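Local coordinates for protein poly(ADP-ribose) glycohydrolase (Thermomonospora curvata, PDB 3SII) that probably hydrolyses the ribose-ribose glycosidic linkages of poly(ADP-ribose), releasing ADP-ribose, with a catalytic domain of the macrodomain clan, at residues 68-73 with 252-257; 93-98 with 172-177; 178-183 with 225-230. All blocks are in the same frame, centred on the assembly; numbering follows the deposited sequence.

Contact 1. Residues 68-73 with 252-257. With A1R (5'-O-[(S)-{[(S)-{[(2R,3R,4S)-3,4-dihydroxypyrrolidin-2-yl]methoxy}(hydroxy)phosphoryl]oxy}(hydroxy)phosphoryl]adenosine), chain B.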
loop_
_atom_site.group_PDB
_atom_site.type_symbol
_atom_site.label_atom_id
_atom_site.label_comp_id
_atom_site.label_asym_id
_atom_site.label_seq_id
_atom_site.Cartn_x
_atom_site.Cartn_y
_atom_site.Cartn_z
ATOM N N GLU A 68 1.996 -15.713 -5.706
ATOM C CA GLU A 68 1.829 -16.384 -4.420
ATOM C C GLU A 68 0.709 -15.715 -3.645
ATOM O O GLU A 68 0.590 -14.498 -3.661
ATOM C CB GLU A 68 3.094 -16.258 -3.555
ATOM C CG GLU A 68 4.360 -16.932 -4.070
ATOM C CD GLU A 68 5.540 -16.755 -3.114
ATOM O OE1 GLU A 68 5.808 -15.613 -2.682
ATOM O OE2 GLU A 68 6.200 -17.762 -2.783
ATOM N N VAL A 69 -0.086 -16.510 -2.941
ATOM C CA VAL A 69 -0.973 -15.982 -1.905
ATOM C C VAL A 69 -0.464 -16.467 -0.556
ATOM O O VAL A 69 -0.216 -17.663 -0.378
ATOM C CB VAL A 69 -2.433 -16.437 -2.098
ATOM C CG1 VAL A 69 -3.323 -15.835 -1.011
ATOM C CG2 VAL A 69 -2.935 -16.023 -3.467
ATOM N N THR A 70 -0.286 -15.545 0.391
ATOM C CA THR A 70 0.222 -15.885 1.720
ATOM C C THR A 70 -0.607 -15.181 2.782
ATOM O O THR A 70 -1.385 -14.273 2.459
ATOM C CB THR A 70 1.695 -15.464 1.904
ATOM O OG1 THR A 70 1.780 -14.036 2.002
ATOM C CG2 THR A 70 2.548 -15.948 0.735
ATOM N N GLU A 71 -0.439 -15.601 4.035
ATOM C CA GLU A 71 -1.094 -14.947 5.176
ATOM C C GLU A 71 -0.175 -13.913 5.822
ATOM O O GLU A 71 -0.405 -13.458 6.952
ATOM C CB GLU A 71 -1.531 -15.979 6.218
ATOM C CG GLU A 71 -2.535 -16.994 5.702
ATOM C CD GLU A 71 -3.046 -17.907 6.801
ATOM O OE1 GLU A 71 -3.443 -17.388 7.865
ATOM O OE2 GLU A 71 -3.045 -19.140 6.606
ATOM N N GLU A 72 0.874 -13.552 5.094
ATOM C CA GLU A 72 1.793 -12.510 5.524
ATOM C C GLU A 72 1.136 -11.137 5.581
ATOM O O GLU A 72 0.242 -10.824 4.791
ATOM C CB GLU A 72 2.968 -12.427 4.552
ATOM C CG GLU A 72 3.947 -13.581 4.610
ATOM C CD GLU A 72 4.918 -13.552 3.450
ATOM O OE1 GLU A 72 4.455 -13.454 2.292
ATOM O OE2 GLU A 72 6.146 -13.603 3.690
ATOM N N THR A 73 1.603 -10.301 6.501
ATOM C CA THR A 73 1.351 -8.872 6.391
ATOM C C THR A 73 2.081 -8.323 5.163
ATOM O O THR A 73 3.036 -8.925 4.655
ATOM C CB THR A 73 1.863 -8.089 7.610
ATOM O OG1 THR A 73 3.292 -8.232 7.692
ATOM C CG2 THR A 73 1.222 -8.606 8.898
ATOM N N HIS A 252 7.286 -11.327 -9.960
ATOM C CA HIS A 252 6.780 -11.942 -8.750
ATOM C C HIS A 252 5.702 -11.040 -8.181
ATOM O O HIS A 252 5.915 -9.845 -8.020
ATOM C CB HIS A 252 7.923 -12.080 -7.736
ATOM C CG HIS A 252 7.609 -12.937 -6.545
ATOM N ND1 HIS A 252 8.571 -13.293 -5.623
ATOM C CD2 HIS A 252 6.454 -13.503 -6.120
ATOM C CE1 HIS A 252 8.024 -14.043 -4.683
ATOM N NE2 HIS A 252 6.740 -14.187 -4.960
ATOM N N VAL A 253 4.536 -11.611 -7.916
ATOM C CA VAL A 253 3.453 -10.878 -7.282
ATOM C C VAL A 253 3.003 -11.690 -6.094
ATOM O O VAL A 253 2.675 -12.875 -6.239
ATOM C CB VAL A 253 2.254 -10.671 -8.223
ATOM C CG1 VAL A 253 1.087 -9.998 -7.479
ATOM C CG2 VAL A 253 2.663 -9.858 -9.437
ATOM N N VAL A 254 3.014 -11.070 -4.919
ATOM C CA VAL A 254 2.549 -11.727 -3.705
ATOM C C VAL A 254 1.263 -11.051 -3.262
ATOM O O VAL A 254 1.215 -9.832 -3.127
ATOM C CB VAL A 254 3.576 -11.628 -2.557
ATOM C CG1 VAL A 254 3.020 -12.304 -1.283
ATOM C CG2 VAL A 254 4.908 -12.247 -2.957
ATOM N N PHE A 255 0.209 -11.839 -3.076
ATOM C CA PHE A 255 -0.987 -11.339 -2.418
ATOM C C PHE A 255 -0.842 -11.698 -0.957
ATOM O O PHE A 255 -1.103 -12.833 -0.547
ATOM C CB PHE A 255 -2.245 -11.937 -3.049
ATOM C CG PHE A 255 -2.445 -11.518 -4.482
ATOM C CD1 PHE A 255 -3.012 -10.288 -4.783
ATOM C CD2 PHE A 255 -2.051 -12.343 -5.520
ATOM C CE1 PHE A 255 -3.193 -9.885 -6.107
ATOM C CE2 PHE A 255 -2.222 -11.954 -6.851
ATOM C CZ PHE A 255 -2.793 -10.716 -7.145
ATOM N N ALA A 256 -0.365 -10.730 -0.188
ATOM C CA ALA A 256 -0.139 -10.910 1.240
ATOM C C ALA A 256 -1.400 -10.453 1.953
ATOM O O ALA A 256 -1.700 -9.260 2.013
ATOM C CB ALA A 256 1.077 -10.102 1.685
ATOM N N VAL A 257 -2.148 -11.415 2.484
ATOM C CA VAL A 257 -3.440 -11.124 3.082
ATOM C C VAL A 257 -3.468 -11.648 4.517
ATOM O O VAL A 257 -3.651 -12.856 4.762
ATOM C CB VAL A 257 -4.588 -11.735 2.269
ATOM C CG1 VAL A 257 -5.922 -11.230 2.818
ATOM C CG2 VAL A 257 -4.431 -11.386 0.784
HETATM N N1 A1R B . -1.156 -6.792 5.709
HETATM C C2 A1R B . -1.886 -7.516 4.809
HETATM N N3 A1R B . -3.246 -7.579 4.859
HETATM C C4 A1R B . -3.780 -6.885 5.849
HETATM C C5 A1R B . -3.138 -6.107 6.810
HETATM C C6 A1R B . -1.763 -6.094 6.693
HETATM N N6 A1R B . -0.952 -5.364 7.616
HETATM N N7 A1R B . -4.064 -5.531 7.671
HETATM C C8 A1R B . -5.265 -5.948 7.228
HETATM N N9 A1R B . -5.157 -6.779 6.127
HETATM C "C1'" A1R B . -6.214 -7.409 5.357
HETATM C "C2'" A1R B . -7.484 -7.609 6.109
HETATM O "O2'" A1R B . -8.105 -8.782 5.707
HETATM C "C3'" A1R B . -8.305 -6.437 5.731
HETATM O "O3'" A1R B . -9.662 -6.714 5.757
HETATM O "O4'" A1R B . -6.535 -6.611 4.245
HETATM C "C4'" A1R B . -7.857 -6.149 4.344
HETATM C "C5'" A1R B . -8.003 -4.685 3.986
HETATM O "O5'" A1R B . -7.282 -3.886 4.870
HETATM P PA A1R B . -7.810 -2.428 5.264
HETATM O O1A A1R B . -6.621 -1.791 5.928
HETATM O O2A A1R B . -9.043 -2.416 6.098
HETATM O O3A A1R B . -8.027 -1.711 3.867
HETATM P PB A1R B . -9.246 -0.816 3.344
HETATM O O1B A1R B . -10.550 -1.577 3.290
HETATM O O2B A1R B . -8.837 -0.318 1.987
HETATM O O5N A1R B . -9.471 0.347 4.386
HETATM C C5N A1R B . -8.753 1.541 4.316
HETATM N N4N A1R B . -8.339 1.912 6.279
HETATM C C1N A1R B . -7.078 2.455 6.765
HETATM O O2N A1R B . -6.245 4.638 6.359
HETATM C C2N A1R B . -6.674 3.485 5.755
HETATM O O3N A1R B . -8.840 4.439 5.502
HETATM C C3N A1R B . -7.880 3.638 4.903
HETATM C C4N A1R B . -8.887 2.591 4.993
#
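V69 and F255 pair in register where strand 66-70, an outermost strand of the seven-stranded mixed sheet, runs parallel to strand 252-256. The parallel ladder is carried by E68 N to V253 O, F255 N to E68 O (2.7 Å), T70 N to F255 O and V257 N to T70 O (3.0 Å). At one end E68 OE1 takes a weak, bent bond from H252 NE2 (2.8 Å, 144°). The carboxylate oxygen OE1 lies in the plane of the imidazole, at its edge, while the carboxylate is turned 65° from the ring. R80 of helix 74-84 is the stronger partner, forming salt bridges with both E68 OE1 and E72 OE2. On the same face T70 OG1 lies 3.7 Å from A256 CA and also near V254 CG1; chi1 of 72° places it between the backbone N and the carbonyl carbon, where it accepts from E72 N in an ST turn and donates to the anti lone pair of E72 OE1 (2.8 Å). A valine here has no hydroxyl, which would probably leave E72 N without its acceptor and the E72 carboxylate without one of its donors. The other face carries V69 CG2 against F255 CB, with the phenyl ring stacked on F274. At the C-terminal ends the segments reach the adenine: T73 CA, at the N-cap of helix 74-84, is 3.3 Å from A1R N1, and A256 O, ending its strand, 3.3 Å from A1R C2.

Contact 2. Residues 93-98 with 172-177. With A1R (5'-O-[(S)-{[(S)-{[(2R,3R,4S)-3,4-dihydroxypyrrolidin-2-yl]methoxy}(hydroxy)phosphoryl]oxy}(hydroxy)phosphoryl]adenosine), chain B.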
loop_
_atom_site.group_PDB
_atom_site.type_symbol
_atom_site.label_atom_id
_atom_site.label_comp_id
_atom_site.label_asym_id
_atom_site.label_seq_id
_atom_site.Cartn_x
_atom_site.Cartn_y
_atom_site.Cartn_z
ATOM N N ASN A 93 -0.285 0.400 -0.774
ATOM C CA ASN A 93 -0.828 0.970 0.457
ATOM C C ASN A 93 -2.338 1.109 0.280
ATOM O O ASN A 93 -2.791 1.786 -0.653
ATOM C CB ASN A 93 -0.179 2.346 0.693
ATOM C CG ASN A 93 -0.813 3.103 1.838
ATOM O OD1 ASN A 93 -1.449 2.511 2.707
ATOM N ND2 ASN A 93 -0.658 4.424 1.835
ATOM N N PHE A 94 -3.105 0.444 1.156
ATOM C CA PHE A 94 -4.568 0.476 1.097
ATOM C C PHE A 94 -5.010 1.797 1.715
ATOM O O PHE A 94 -5.383 1.873 2.895
ATOM C CB PHE A 94 -5.184 -0.698 1.873
ATOM C CG PHE A 94 -4.675 -2.070 1.464
ATOM C CD1 PHE A 94 -4.038 -2.287 0.247
ATOM C CD2 PHE A 94 -4.879 -3.160 2.306
ATOM C CE1 PHE A 94 -3.587 -3.552 -0.112
ATOM C CE2 PHE A 94 -4.439 -4.426 1.951
ATOM C CZ PHE A 94 -3.790 -4.624 0.736
ATOM N N ALA A 95 -4.963 2.837 0.896
ATOM C CA ALA A 95 -4.878 4.204 1.383
ATOM C C ALA A 95 -6.193 4.825 1.794
ATOM O O ALA A 95 -7.243 4.568 1.191
ATOM C CB ALA A 95 -4.226 5.079 0.330
ATOM N N SER A 96 -6.109 5.678 2.807
ATOM C CA SER A 96 -7.130 6.687 3.045
ATOM C C SER A 96 -7.053 7.732 1.948
ATOM O O SER A 96 -5.970 8.118 1.512
ATOM C CB SER A 96 -6.887 7.357 4.390
ATOM O OG SER A 96 -7.758 8.473 4.574
ATOM N N ALA A 97 -8.211 8.195 1.501
ATOM C CA ALA A 97 -8.269 9.259 0.517
ATOM C C ALA A 97 -8.061 10.611 1.181
ATOM O O ALA A 97 -7.727 11.586 0.511
ATOM C CB ALA A 97 -9.618 9.238 -0.186
ATOM N N GLU A 98 -8.243 10.652 2.498
ATOM C CA GLU A 98 -8.419 11.915 3.217
ATOM C C GLU A 98 -7.315 12.265 4.226
ATOM O O GLU A 98 -7.096 13.446 4.514
ATOM C CB GLU A 98 -9.783 11.923 3.905
ATOM C CG GLU A 98 -10.942 11.830 2.920
ATOM C CD GLU A 98 -12.292 11.926 3.595
ATOM O OE1 GLU A 98 -12.393 11.543 4.781
ATOM O OE2 GLU A 98 -13.251 12.390 2.941
ATOM N N PHE A 172 6.320 2.515 -2.183
ATOM C CA PHE A 172 4.890 2.391 -1.924
ATOM C C PHE A 172 4.064 3.030 -3.025
ATOM O O PHE A 172 4.449 4.046 -3.611
ATOM C CB PHE A 172 4.499 3.001 -0.572
ATOM C CG PHE A 172 4.955 2.196 0.612
ATOM C CD1 PHE A 172 4.293 1.029 0.973
ATOM C CD2 PHE A 172 6.051 2.599 1.355
ATOM C CE1 PHE A 172 4.714 0.275 2.049
ATOM C CE2 PHE A 172 6.479 1.850 2.447
ATOM C CZ PHE A 172 5.795 0.686 2.795
ATOM N N LEU A 173 2.925 2.412 -3.299
ATOM C CA LEU A 173 1.933 2.946 -4.227
ATOM C C LEU A 173 0.674 3.213 -3.420
ATOM O O LEU A 173 0.064 2.285 -2.880
ATOM C CB LEU A 173 1.612 1.914 -5.303
ATOM C CG LEU A 173 2.814 1.363 -6.072
ATOM C CD1 LEU A 173 2.534 -0.042 -6.561
ATOM C CD2 LEU A 173 3.116 2.279 -7.222
ATOM N N THR A 174 0.286 4.478 -3.339
ATOM C CA THR A 174 -0.816 4.898 -2.481
ATOM C C THR A 174 -2.008 5.282 -3.348
ATOM O O THR A 174 -1.974 6.278 -4.053
ATOM C CB THR A 174 -0.341 6.054 -1.569
ATOM O OG1 THR A 174 0.560 5.514 -0.597
ATOM C CG2 THR A 174 -1.497 6.748 -0.856
ATOM N N SER A 175 -3.046 4.456 -3.302
ATOM C CA SER A 175 -4.238 4.624 -4.129
ATOM C C SER A 175 -5.415 4.133 -3.303
ATOM O O SER A 175 -5.384 3.017 -2.801
ATOM C CB SER A 175 -4.106 3.762 -5.387
ATOM O OG SER A 175 -5.342 3.658 -6.095
ATOM N N PRO A 176 -6.458 4.963 -3.143
ATOM C CA PRO A 176 -7.576 4.521 -2.308
ATOM C C PRO A 176 -8.570 3.711 -3.108
ATOM O O PRO A 176 -8.950 4.097 -4.208
ATOM C CB PRO A 176 -8.220 5.840 -1.885
ATOM C CG PRO A 176 -7.982 6.740 -3.066
ATOM C CD PRO A 176 -6.627 6.349 -3.619
ATOM N N ALA A 177 -8.967 2.570 -2.565
ATOM C CA ALA A 177 -10.057 1.822 -3.156
ATOM C C ALA A 177 -11.344 2.612 -2.937
ATOM O O ALA A 177 -11.428 3.425 -2.006
ATOM C CB ALA A 177 -10.167 0.444 -2.503
HETATM N N1 A1R B . -1.156 -6.792 5.709
HETATM C C2 A1R B . -1.886 -7.516 4.809
HETATM N N3 A1R B . -3.246 -7.579 4.859
HETATM C C4 A1R B . -3.780 -6.885 5.849
HETATM C C5 A1R B . -3.138 -6.107 6.810
HETATM C C6 A1R B . -1.763 -6.094 6.693
HETATM N N6 A1R B . -0.952 -5.364 7.616
HETATM N N7 A1R B . -4.064 -5.531 7.671
HETATM C C8 A1R B . -5.265 -5.948 7.228
HETATM N N9 A1R B . -5.157 -6.779 6.127
HETATM C "C1'" A1R B . -6.214 -7.409 5.357
HETATM C "C2'" A1R B . -7.484 -7.609 6.109
HETATM O "O2'" A1R B . -8.105 -8.782 5.707
HETATM C "C3'" A1R B . -8.305 -6.437 5.731
HETATM O "O3'" A1R B . -9.662 -6.714 5.757
HETATM O "O4'" A1R B . -6.535 -6.611 4.245
HETATM C "C4'" A1R B . -7.857 -6.149 4.344
HETATM C "C5'" A1R B . -8.003 -4.685 3.986
HETATM O "O5'" A1R B . -7.282 -3.886 4.870
HETATM P PA A1R B . -7.810 -2.428 5.264
HETATM O O1A A1R B . -6.621 -1.791 5.928
HETATM O O2A A1R B . -9.043 -2.416 6.098
HETATM O O3A A1R B . -8.027 -1.711 3.867
HETATM P PB A1R B . -9.246 -0.816 3.344
HETATM O O1B A1R B . -10.550 -1.577 3.290
HETATM O O2B A1R B . -8.837 -0.318 1.987
HETATM O O5N A1R B . -9.471 0.347 4.386
HETATM C C5N A1R B . -8.753 1.541 4.316
HETATM N N4N A1R B . -8.339 1.912 6.279
HETATM C C1N A1R B . -7.078 2.455 6.765
HETATM O O2N A1R B . -6.245 4.638 6.359
HETATM C C2N A1R B . -6.674 3.485 5.755
HETATM O O3N A1R B . -8.840 4.439 5.502
HETATM C C3N A1R B . -7.880 3.638 4.903
HETATM C C4N A1R B . -8.887 2.591 4.993
HETATM O O HOH W 1 -7.933 1.747 0.069
#
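The carboxamide of N93 meets T174 OG1 in its own plane: ND2 donates to OG1 at 2.9 Å and 166°, with the hydroxyl only 8° out of the amide plane. N93 ND2 also bonds to E112 OE2, so two partners engage ND2, which is consistent with a fixed rotation of the amide. Its CG stands anti to the backbone N (chi1 172°), which lays the side chain alongside that of T174, both pointing the same way. The second flat group, the F94 ring, points to the ligand instead; A1R O5' lies at its edge, 3.6 Å from CD2. Between the backbones, N93 N donates to L173 O (2.8 Å), a parallel-strand bond. Beyond it the two segments are joined by side chains and water. A95 CB presses on T174 CG2 at 3.4 Å, tighter than usual for two carbons, and A97 CB touches P176 CB (4.0 Å). S175 N is buried here with no partner in the model. Water 1 bridges the two segments to the diphosphate, donating to A95 O and to A1R O2B (3.0 Å) and accepting from A177 N (2.9 Å). The loop after the strand lines the distal, pyrrolidine end of the ligand, where S96 CB lies 3.4 Å from A1R O2N. The site thus forms at the C-terminal ends of parallel strands, as in other macrodomains. Helices 111-118 and 121-125 cover the face that bears N93 and T174, while helix 189-209 packs on L173 and S175 of strand 163-175.

Contact 3. Residues 178-183 with 225-230. With A1R (5'-O-[(S)-{[(S)-{[(2R,3R,4S)-3,4-dihydroxypyrrolidin-2-yl]methoxy}(hydroxy)phosphoryl]oxy}(hydroxy)phosphoryl]adenosine), chain B.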
loop_
_atom_site.group_PDB
_atom_site.type_symbol
_atom_site.label_atom_id
_atom_site.label_comp_id
_atom_site.label_asym_id
_atom_site.label_seq_id
_atom_site.Cartn_x
_atom_site.Cartn_y
_atom_site.Cartn_z
ATOM N N PRO A 178 -12.359 2.376 -3.779
ATOM C CA PRO A 178 -13.650 3.020 -3.510
ATOM C C PRO A 178 -14.195 2.610 -2.143
ATOM O O PRO A 178 -14.023 1.464 -1.710
ATOM C CB PRO A 178 -14.544 2.496 -4.636
ATOM C CG PRO A 178 -13.889 1.228 -5.093
ATOM C CD PRO A 178 -12.412 1.480 -4.947
ATOM N N ASN A 179 -14.840 3.550 -1.464
ATOM C CA ASN A 179 -15.444 3.270 -0.171
ATOM C C ASN A 179 -16.820 2.672 -0.403
ATOM O O ASN A 179 -17.844 3.366 -0.323
ATOM C CB ASN A 179 -15.529 4.551 0.665
ATOM C CG ASN A 179 -15.870 4.282 2.125
ATOM O OD1 ASN A 179 -16.499 3.278 2.459
ATOM N ND2 ASN A 179 -15.462 5.192 3.000
ATOM N N ARG A 180 -16.838 1.378 -0.708
ATOM C CA ARG A 180 -18.077 0.711 -1.080
ATOM C C ARG A 180 -19.078 0.695 0.063
ATOM O O ARG A 180 -20.292 0.682 -0.156
ATOM C CB ARG A 180 -17.804 -0.711 -1.564
ATOM C CG ARG A 180 -19.063 -1.362 -2.093
ATOM C CD ARG A 180 -18.822 -2.711 -2.708
ATOM N NE ARG A 180 -20.065 -3.220 -3.285
ATOM C CZ ARG A 180 -20.267 -4.489 -3.622
ATOM N NH1 ARG A 180 -19.308 -5.386 -3.439
ATOM N NH2 ARG A 180 -21.431 -4.859 -4.138
ATOM N N ARG A 181 -18.569 0.697 1.287
ATOM C CA ARG A 181 -19.420 0.760 2.465
ATOM C C ARG A 181 -20.293 2.009 2.452
ATOM O O ARG A 181 -21.487 1.947 2.760
ATOM C CB ARG A 181 -18.557 0.724 3.727
ATOM C CG ARG A 181 -19.344 0.774 5.020
ATOM C CD ARG A 181 -18.513 0.237 6.176
ATOM N NE ARG A 181 -18.034 -1.116 5.903
ATOM C CZ ARG A 181 -17.453 -1.902 6.803
ATOM N NH1 ARG A 181 -17.278 -1.475 8.046
ATOM N NH2 ARG A 181 -17.051 -3.119 6.460
ATOM N N ALA A 182 -19.700 3.140 2.079
ATOM C CA ALA A 182 -20.411 4.413 2.072
ATOM C C ALA A 182 -21.346 4.541 0.868
ATOM O O ALA A 182 -22.358 5.239 0.922
ATOM C CB ALA A 182 -19.424 5.570 2.106
ATOM N N ILE A 183 -20.991 3.863 -0.221
ATOM C CA ILE A 183 -21.807 3.861 -1.433
ATOM C C ILE A 183 -23.063 2.998 -1.282
ATOM O O ILE A 183 -24.127 3.317 -1.829
ATOM C CB ILE A 183 -20.982 3.374 -2.639
ATOM C CG1 ILE A 183 -19.869 4.380 -2.956
ATOM C CG2 ILE A 183 -21.876 3.151 -3.852
ATOM C CD1 ILE A 183 -18.797 3.841 -3.871
ATOM N N PHE A 225 -13.344 -0.285 4.027
ATOM C CA PHE A 225 -14.016 0.197 2.815
ATOM C C PHE A 225 -15.060 -0.775 2.269
ATOM O O PHE A 225 -15.792 -0.437 1.343
ATOM C CB PHE A 225 -12.996 0.558 1.730
ATOM C CG PHE A 225 -12.314 1.889 1.941
ATOM C CD1 PHE A 225 -12.633 2.687 3.027
ATOM C CD2 PHE A 225 -11.354 2.337 1.045
ATOM C CE1 PHE A 225 -12.006 3.908 3.220
ATOM C CE2 PHE A 225 -10.715 3.558 1.234
ATOM C CZ PHE A 225 -11.049 4.347 2.326
ATOM N N GLY A 226 -15.113 -1.977 2.836
ATOM C CA GLY A 226 -16.199 -2.915 2.580
ATOM C C GLY A 226 -16.333 -3.461 1.167
ATOM O O GLY A 226 -17.430 -3.812 0.728
ATOM N N ASN A 227 -15.231 -3.533 0.434
ATOM C CA ASN A 227 -15.297 -4.176 -0.868
ATOM C C ASN A 227 -15.362 -5.692 -0.723
ATOM O O ASN A 227 -15.004 -6.243 0.315
ATOM C CB ASN A 227 -14.108 -3.779 -1.752
ATOM C CG ASN A 227 -14.264 -2.401 -2.344
ATOM O OD1 ASN A 227 -14.911 -2.226 -3.380
ATOM N ND2 ASN A 227 -13.685 -1.409 -1.681
ATOM N N ASP A 228 -15.824 -6.348 -1.782
ATOM C CA ASP A 228 -15.983 -7.795 -1.830
ATOM C C ASP A 228 -14.646 -8.431 -2.213
ATOM O O ASP A 228 -14.130 -8.186 -3.302
ATOM C CB ASP A 228 -17.047 -8.132 -2.882
ATOM C CG ASP A 228 -17.265 -9.624 -3.049
ATOM O OD1 ASP A 228 -16.535 -10.422 -2.429
ATOM O OD2 ASP A 228 -18.172 -9.998 -3.824
ATOM N N PRO A 229 -14.051 -9.234 -1.317
ATOM C CA PRO A 229 -12.724 -9.746 -1.673
ATOM C C PRO A 229 -12.705 -10.618 -2.932
ATOM O O PRO A 229 -11.683 -10.612 -3.626
ATOM C CB PRO A 229 -12.288 -10.538 -0.432
ATOM C CG PRO A 229 -13.527 -10.787 0.340
ATOM C CD PRO A 229 -14.483 -9.665 0.023
ATOM N N ALA A 230 -13.781 -11.343 -3.232
ATOM C CA ALA A 230 -13.810 -12.115 -4.476
ATOM C C ALA A 230 -13.722 -11.178 -5.669
ATOM O O ALA A 230 -13.052 -11.477 -6.657
ATOM C CB ALA A 230 -15.077 -12.992 -4.568
HETATM N N1 A1R B . -1.156 -6.792 5.709
HETATM C C2 A1R B . -1.886 -7.516 4.809
HETATM N N3 A1R B . -3.246 -7.579 4.859
HETATM C C4 A1R B . -3.780 -6.885 5.849
HETATM C C5 A1R B . -3.138 -6.107 6.810
HETATM C C6 A1R B . -1.763 -6.094 6.693
HETATM N N6 A1R B . -0.952 -5.364 7.616
HETATM N N7 A1R B . -4.064 -5.531 7.671
HETATM C C8 A1R B . -5.265 -5.948 7.228
HETATM N N9 A1R B . -5.157 -6.779 6.127
HETATM C "C1'" A1R B . -6.214 -7.409 5.357
HETATM C "C2'" A1R B . -7.484 -7.609 6.109
HETATM O "O2'" A1R B . -8.105 -8.782 5.707
HETATM C "C3'" A1R B . -8.305 -6.437 5.731
HETATM O "O3'" A1R B . -9.662 -6.714 5.757
HETATM O "O4'" A1R B . -6.535 -6.611 4.245
HETATM C "C4'" A1R B . -7.857 -6.149 4.344
HETATM C "C5'" A1R B . -8.003 -4.685 3.986
HETATM O "O5'" A1R B . -7.282 -3.886 4.870
HETATM P PA A1R B . -7.810 -2.428 5.264
HETATM O O1A A1R B . -6.621 -1.791 5.928
HETATM O O2A A1R B . -9.043 -2.416 6.098
HETATM O O3A A1R B . -8.027 -1.711 3.867
HETATM P PB A1R B . -9.246 -0.816 3.344
HETATM O O1B A1R B . -10.550 -1.577 3.290
HETATM O O2B A1R B . -8.837 -0.318 1.987
HETATM O O5N A1R B . -9.471 0.347 4.386
HETATM C C5N A1R B . -8.753 1.541 4.316
HETATM N N4N A1R B . -8.339 1.912 6.279
HETATM C C1N A1R B . -7.078 2.455 6.765
HETATM O O2N A1R B . -6.245 4.638 6.359
HETATM C C2N A1R B . -6.674 3.485 5.755
HETATM O O3N A1R B . -8.840 4.439 5.502
HETATM C C3N A1R B . -7.880 3.638 4.903
HETATM C C4N A1R B . -8.887 2.591 4.993
HETATM O O HOH W 2 -16.302 -4.527 -4.049
#
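The pocket for the distal end of the ligand is walled by F225, whose ring lies between N179 and the pyrrolidine-bearing arm of A1R. A1R C5N stands 4.0 Å above the ring plane, over its centre. On the opposite face N179 CG, anti to the backbone N (chi1 -168°), brings the amide across the phenyl, tilted 26° to it and with CG 3.7 Å from F225 CD1. F225 N donates to A1R O1B, so one residue grips a phosphate with its backbone and supports the sugar analogue with its ring. Behind the pocket, R181 N donates to F225 O (3.0 Å) from above the carbonyl plane, tying the start of helix 180-183 to the loop. N227 ND2 reaches P178 O at 2.9 Å, nearly in its own amide plane, and also bonds to G221 O. The amide oxygen, N227 OD1, accepts from water 2 (2.8 Å), which in turn accepts from D228 N and, weakly, from R180 NH1. The extended R180 chain brings NH1 to within 3.6 Å of D228 CB. Two residues of the contact are also N-caps: N179 OD1 accepts from A182 N, and D228 OD1 from A230 N. G223 and V224 also offer backbone N-H groups to A1R. A loop rich in glycine that leads from a strand toward a helix and cradles a diphosphate with backbone amides is characteristic of the ADP-ribose site of macrodomains.

From the N terminus, strand 66-70 comes first; its partner 252-257 arrives only near the C terminus, so contact 1 closes a long loop that contains both other contacts. Within it, contact 2 closes first, joining 93-98 to 172-177 after several helices and strand 147-157. Contact 3 then opens directly after it and closes in series, without crossing, tying the start of helix 180-183 to the loop leading into helix 229-240. Contacts 2 and 3 touch, A177 O lying 3.2 Å from F225 CD2, whereas contacts 1 and 2 are about 18 Å apart between centres. Contacts 1 and 2 belong to the same sheet; together the three line one ligand from adenine to pyrrolidine.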